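Local coordinates for protein multi-copper Oxidase CueO (Ochrobactrum, PDB 6EVG) that probably oxidises phenolic substrates at a mononuclear copper, as laccases do, and acts on lignin model compounds and lignosulfonate, at residues P66-K71 with G148-T153; V76-E81 with P117-Q122. One frame throughout, in Å; residues are numbered along the deposited sequence.

Contacts 1 and 2 are strand pairs from two different sheets of the N-terminal cupredoxin-like domain. Contact 1 is parallel and contact 2 antiparallel. In sequence, the strands of contact 2 fall between those of contact 1, and strand 67-71 leads directly into strand 75-82. The two centres are about 12 Å apart. Apolar side chains fill the space between the sheets: Met150 CE lies 4.0 Å from Leu78 CD2, and Leu70 CD1 lies 3.8 Å from Ile121 CD1. Val152 CG1 also meets Ile121 CG2 at 3.9 Å. Neither contact includes a ligand of the copper held by His434, Cys490 and His495; both join parts of the N-terminal domain.

Contact 1: P66-K71 with G148-T153; sequences PLVRLK and GLMVVT
Leu67 and Leu149 are paired in neighbouring parallel strands, and five backbone hydrogen bonds join 66-71 to 148-153. Leu149 N donates to Pro66 O, and Val68 N donates to Leu149 O. The bond from Leu70 N to Val151 O is nearly straight at 177°. The Leu67 side chain can be followed outward. Its CB lies 4.1 Å from Leu149 CB, and its CG is closer to the same atom, at 3.9 Å. CG is anti to the backbone N (chi1 -175°), which turns the branches along the strand toward Val151. CD1 meets both Leu149 CB and Val151 CG2, while CD2 touches Val151 CG2 at 3.9 Å. With an alanine here, both methyls next to Val151 CG2 are gone, which is likely to leave a gap there and to deprive Leu149 CB of the CG it packs on. On the same face, Thr153 CG2 approaches Arg69 CG, and the guanidinium of Arg69 reaches on to a salt bridge with Glu30. On the other face, Leu70 CD1 rests against Met150 SD at 3.9 Å and also meets Met150 CG. Strand 28-29 bonds to the outer side of 67-71, and strand 126-131 to the far side of 148-153. The pair is thus internal to a mixed sheet, with Leu149 also packing on Pro172 and Val174 of strand 170-178.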
loop_
_atom_site.group_PDB
_atom_site.type_symbol
_atom_site.label_atom_id
_atom_site.label_comp_id
_atom_site.label_asym_id
_atom_site.label_seq_id
_atom_site.Cartn_x
_atom_site.Cartn_y
_atom_site.Cartn_z
ATOM N N PRO A 66 -11.580 4.767 -7.313
ATOM C CA PRO A 66 -11.736 6.107 -6.747
ATOM C C PRO A 66 -10.816 6.344 -5.550
ATOM O O PRO A 66 -10.302 5.403 -4.944
ATOM C CB PRO A 66 -13.185 6.128 -6.297
ATOM C CG PRO A 66 -13.466 4.690 -5.939
ATOM C CD PRO A 66 -12.701 3.908 -6.975
ATOM N N LEU A 67 -10.713 7.629 -5.195
ATOM C CA LEU A 67 -10.228 8.042 -3.861
ATOM C C LEU A 67 -11.458 8.345 -3.027
ATOM O O LEU A 67 -12.210 9.276 -3.325
ATOM C CB LEU A 67 -9.262 9.214 -3.957
ATOM C CG LEU A 67 -8.629 9.607 -2.598
ATOM C CD1 LEU A 67 -7.218 10.067 -2.758
ATOM C CD2 LEU A 67 -9.466 10.577 -1.820
ATOM N N VAL A 68 -11.695 7.483 -2.046
ATOM C CA VAL A 68 -12.802 7.616 -1.100
ATOM C C VAL A 68 -12.320 8.471 0.064
ATOM O O VAL A 68 -11.325 8.162 0.701
ATOM C CB VAL A 68 -13.268 6.239 -0.602
ATOM C CG1 VAL A 68 -14.404 6.391 0.403
ATOM C CG2 VAL A 68 -13.657 5.357 -1.756
ATOM N N ARG A 69 -13.002 9.608 0.324
ATOM C CA ARG A 69 -12.628 10.485 1.433
ATOM C C ARG A 69 -13.660 10.379 2.549
ATOM O O ARG A 69 -14.866 10.598 2.292
ATOM C CB ARG A 69 -12.494 11.905 0.946
ATOM C CG ARG A 69 -11.960 12.826 2.031
ATOM C CD ARG A 69 -11.309 14.076 1.442
ATOM N NE ARG A 69 -12.341 14.863 0.927
ATOM C CZ ARG A 69 -12.196 15.946 0.104
ATOM N NH1 ARG A 69 -11.012 16.371 -0.344
ATOM N NH2 ARG A 69 -13.268 16.637 -0.229
ATOM N N LEU A 70 -13.218 9.957 3.713
ATOM C CA LEU A 70 -14.024 9.731 4.884
ATOM C C LEU A 70 -13.606 10.636 6.009
ATOM O O LEU A 70 -12.423 10.877 6.234
ATOM C CB LEU A 70 -13.846 8.295 5.332
ATOM C CG LEU A 70 -14.211 7.221 4.291
ATOM C CD1 LEU A 70 -13.930 5.849 4.855
ATOM C CD2 LEU A 70 -15.608 7.342 3.780
ATOM N N LYS A 71 -14.585 11.130 6.763
ATOM C CA LYS A 71 -14.345 11.994 7.911
ATOM C C LYS A 71 -14.229 11.170 9.176
ATOM O O LYS A 71 -15.071 10.303 9.433
ATOM C CB LYS A 71 -15.430 13.005 8.060
ATOM C CG LYS A 71 -15.509 13.976 6.914
ATOM C CD LYS A 71 -16.583 15.016 7.081
ATOM C CE LYS A 71 -17.946 14.446 6.902
ATOM N NZ LYS A 71 -18.907 15.552 6.546
ATOM N N GLY A 148 -8.264 0.796 -4.871
ATOM C CA GLY A 148 -8.699 2.194 -4.726
ATOM C C GLY A 148 -7.986 2.806 -3.521
ATOM O O GLY A 148 -7.246 2.135 -2.838
ATOM N N LEU A 149 -8.244 4.092 -3.328
ATOM C CA LEU A 149 -7.582 4.878 -2.291
ATOM C C LEU A 149 -8.600 5.316 -1.257
ATOM O O LEU A 149 -9.775 5.475 -1.569
ATOM C CB LEU A 149 -6.865 6.089 -2.908
ATOM C CG LEU A 149 -5.883 5.759 -3.999
ATOM C CD1 LEU A 149 -5.278 7.034 -4.580
ATOM C CD2 LEU A 149 -4.779 4.817 -3.518
ATOM N N MET A 150 -8.152 5.530 -0.015
ATOM C CA MET A 150 -9.066 5.869 1.077
ATOM C C MET A 150 -8.431 6.804 2.060
ATOM O O MET A 150 -7.560 6.354 2.823
ATOM C CB MET A 150 -9.555 4.565 1.752
ATOM C CG MET A 150 -10.585 4.804 2.830
ATOM S SD MET A 150 -11.386 3.266 3.403
ATOM C CE MET A 150 -12.527 2.928 2.095
ATOM N N VAL A 151 -8.795 8.072 2.026
ATOM C CA VAL A 151 -8.297 9.063 2.952
ATOM C C VAL A 151 -9.241 9.206 4.130
ATOM O O VAL A 151 -10.455 9.362 3.933
ATOM C CB VAL A 151 -8.105 10.426 2.230
ATOM C CG1 VAL A 151 -7.858 11.539 3.240
ATOM C CG2 VAL A 151 -6.987 10.335 1.219
ATOM N N VAL A 152 -8.691 9.149 5.347
ATOM C CA VAL A 152 -9.407 9.558 6.547
ATOM C C VAL A 152 -8.910 10.957 6.893
ATOM O O VAL A 152 -7.706 11.149 7.066
ATOM C CB VAL A 152 -9.182 8.598 7.735
ATOM C CG1 VAL A 152 -9.812 9.166 8.996
ATOM C CG2 VAL A 152 -9.781 7.232 7.399
ATOM N N THR A 153 -9.805 11.907 6.998
ATOM C CA THR A 153 -9.506 13.293 7.358
ATOM C C THR A 153 -10.195 13.665 8.644
ATOM O O THR A 153 -11.316 13.244 8.889
ATOM C CB THR A 153 -9.843 14.253 6.245
ATOM O OG1 THR A 153 -9.377 15.553 6.643
ATOM C CG2 THR A 153 -11.289 14.260 5.882
#

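Contact 2: V76-E81 with P117-Q122; sequences VTLSVE and PEVKIQ
Val76 and Val119 form an antiparallel hydrogen-bonded pair, with Val119 N donating to Val76 O at 2.8 Å and Val76 N to Val119 O at 2.9 Å. This is the edge of a mixed sheet in a Greek-key cupredoxin-like domain: strand 114-120 is outermost, and strand 36-46 flanks 75-82 on its other side. The short strand segments run at 142° to one another, well off strict antiparallel. Leu78 N bonds to Pro117 O, and the pairing runs on from Val80 to Trp115. Thr77 and Glu118 make the neighbouring non-hydrogen-bonded pair. Their side chains run alongside each other and point the same way. Thr77 OG1 lies 3.6 Å from Glu118 CG, a contact with the aliphatic part of the glutamate. The opposite face carries Val76 and Val119, with Leu78 next along. Val76 CG1 sits between the backbone N and the carbonyl carbon (chi1 59°), which brings it over Val119 O at 3.8 Å. Leu78 CD1 crosses to Val119 CG2 at 4.1 Å, and Leu78 also packs on Trp92 of strand 91-93. The Pro117 ring lies against the backbone of strand 75-82, with its CD 3.2 Å from Leu78 O.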
loop_
_atom_site.group_PDB
_atom_site.type_symbol
_atom_site.label_atom_id
_atom_site.label_comp_id
_atom_site.label_asym_id
_atom_site.label_seq_id
_atom_site.Cartn_x
_atom_site.Cartn_y
_atom_site.Cartn_z
ATOM N N VAL A 76 -20.187 5.028 7.693
ATOM C CA VAL A 76 -20.317 4.852 6.263
ATOM C C VAL A 76 -20.607 3.408 5.946
ATOM O O VAL A 76 -20.018 2.490 6.537
ATOM C CB VAL A 76 -19.013 5.256 5.540
ATOM C CG1 VAL A 76 -17.767 4.507 5.940
ATOM C CG2 VAL A 76 -19.045 5.132 4.038
ATOM N N THR A 77 -21.487 3.191 4.975
ATOM C CA THR A 77 -21.695 1.876 4.392
ATOM C C THR A 77 -20.773 1.747 3.173
ATOM O O THR A 77 -20.930 2.524 2.209
ATOM C CB THR A 77 -23.117 1.641 3.994
ATOM O OG1 THR A 77 -23.946 1.743 5.162
ATOM C CG2 THR A 77 -23.294 0.261 3.359
ATOM N N LEU A 78 -19.833 0.806 3.218
ATOM C CA LEU A 78 -18.953 0.522 2.076
ATOM C C LEU A 78 -19.614 -0.589 1.278
ATOM O O LEU A 78 -19.511 -1.762 1.618
ATOM C CB LEU A 78 -17.552 0.146 2.567
ATOM C CG LEU A 78 -16.819 1.247 3.337
ATOM C CD1 LEU A 78 -15.538 0.739 3.961
ATOM C CD2 LEU A 78 -16.527 2.467 2.469
ATOM N N SER A 79 -20.375 -0.179 0.260
ATOM C CA SER A 79 -21.218 -1.083 -0.508
ATOM C C SER A 79 -20.432 -1.632 -1.666
ATOM O O SER A 79 -20.267 -0.940 -2.697
ATOM C CB SER A 79 -22.458 -0.375 -0.995
ATOM O OG SER A 79 -23.283 -1.229 -1.717
ATOM N N VAL A 80 -19.937 -2.877 -1.558
ATOM C CA VAL A 80 -19.063 -3.495 -2.539
ATOM C C VAL A 80 -19.876 -4.466 -3.384
ATOM O O VAL A 80 -20.511 -5.385 -2.866
ATOM C CB VAL A 80 -17.900 -4.229 -1.882
ATOM C CG1 VAL A 80 -16.950 -4.795 -2.942
ATOM C CG2 VAL A 80 -17.139 -3.303 -0.917
ATOM N N GLU A 81 -19.887 -4.310 -4.676
ATOM C CA GLU A 81 -20.536 -5.245 -5.599
ATOM C C GLU A 81 -19.476 -5.958 -6.424
ATOM O O GLU A 81 -18.586 -5.301 -6.989
ATOM C CB GLU A 81 -21.451 -4.487 -6.530
ATOM C CG GLU A 81 -22.127 -5.301 -7.565
ATOM C CD GLU A 81 -23.129 -4.561 -8.437
ATOM O OE1 GLU A 81 -23.492 -3.417 -8.173
ATOM O OE2 GLU A 81 -23.598 -5.159 -9.411
ATOM N N PRO A 117 -20.460 -3.878 4.443
ATOM C CA PRO A 117 -20.087 -3.581 5.824
ATOM C C PRO A 117 -20.318 -2.103 6.183
ATOM O O PRO A 117 -20.077 -1.206 5.351
ATOM C CB PRO A 117 -18.601 -3.931 5.875
ATOM C CG PRO A 117 -18.152 -3.754 4.463
ATOM C CD PRO A 117 -19.291 -4.248 3.612
ATOM N N GLU A 118 -20.751 -1.880 7.406
ATOM C CA GLU A 118 -20.990 -0.551 7.927
ATOM C C GLU A 118 -19.920 -0.206 8.948
ATOM O O GLU A 118 -19.781 -0.891 9.957
ATOM C CB GLU A 118 -22.368 -0.501 8.579
ATOM C CG GLU A 118 -23.479 -0.812 7.587
ATOM C CD GLU A 118 -24.862 -0.893 8.182
ATOM O OE1 GLU A 118 -25.049 -0.598 9.385
ATOM O OE2 GLU A 118 -25.788 -1.196 7.369
ATOM N N VAL A 119 -19.158 0.826 8.662
ATOM C CA VAL A 119 -17.969 1.211 9.459
ATOM C C VAL A 119 -18.164 2.534 10.122
ATOM O O VAL A 119 -18.573 3.500 9.495
ATOM C CB VAL A 119 -16.698 1.247 8.556
ATOM C CG1 VAL A 119 -15.521 1.774 9.316
ATOM C CG2 VAL A 119 -16.476 -0.103 7.885
ATOM N N LYS A 120 -17.754 2.609 11.373
ATOM C CA LYS A 120 -17.726 3.835 12.139
ATOM C C LYS A 120 -16.273 4.235 12.286
ATOM O O LYS A 120 -15.496 3.553 12.984
ATOM C CB LYS A 120 -18.410 3.609 13.484
ATOM C CG LYS A 120 -18.571 4.903 14.267
ATOM C CD LYS A 120 -19.185 4.705 15.660
ATOM C CE LYS A 120 -20.609 4.349 15.654
ATOM N NZ LYS A 120 -21.153 4.249 17.029
ATOM N N ILE A 121 -15.877 5.297 11.629
ATOM C CA ILE A 121 -14.454 5.700 11.548
ATOM C C ILE A 121 -14.002 6.390 12.828
ATOM O O ILE A 121 -14.629 7.347 13.258
ATOM C CB ILE A 121 -14.266 6.630 10.346
ATOM C CG1 ILE A 121 -14.747 6.003 9.015
ATOM C CG2 ILE A 121 -12.827 7.087 10.270
ATOM C CD1 ILE A 121 -14.001 4.816 8.533
ATOM N N GLN A 122 -12.897 5.880 13.402
ATOM C CA GLN A 122 -12.279 6.581 14.550
ATOM C C GLN A 122 -10.813 6.183 14.554
ATOM O O GLN A 122 -10.425 5.124 15.033
ATOM C CB GLN A 122 -12.968 6.244 15.868
ATOM C CG GLN A 122 -12.407 7.071 17.011
ATOM C CD GLN A 122 -12.994 6.815 18.360
ATOM O OE1 GLN A 122 -14.200 6.556 18.525
ATOM N NE2 GLN A 122 -12.156 6.907 19.401
#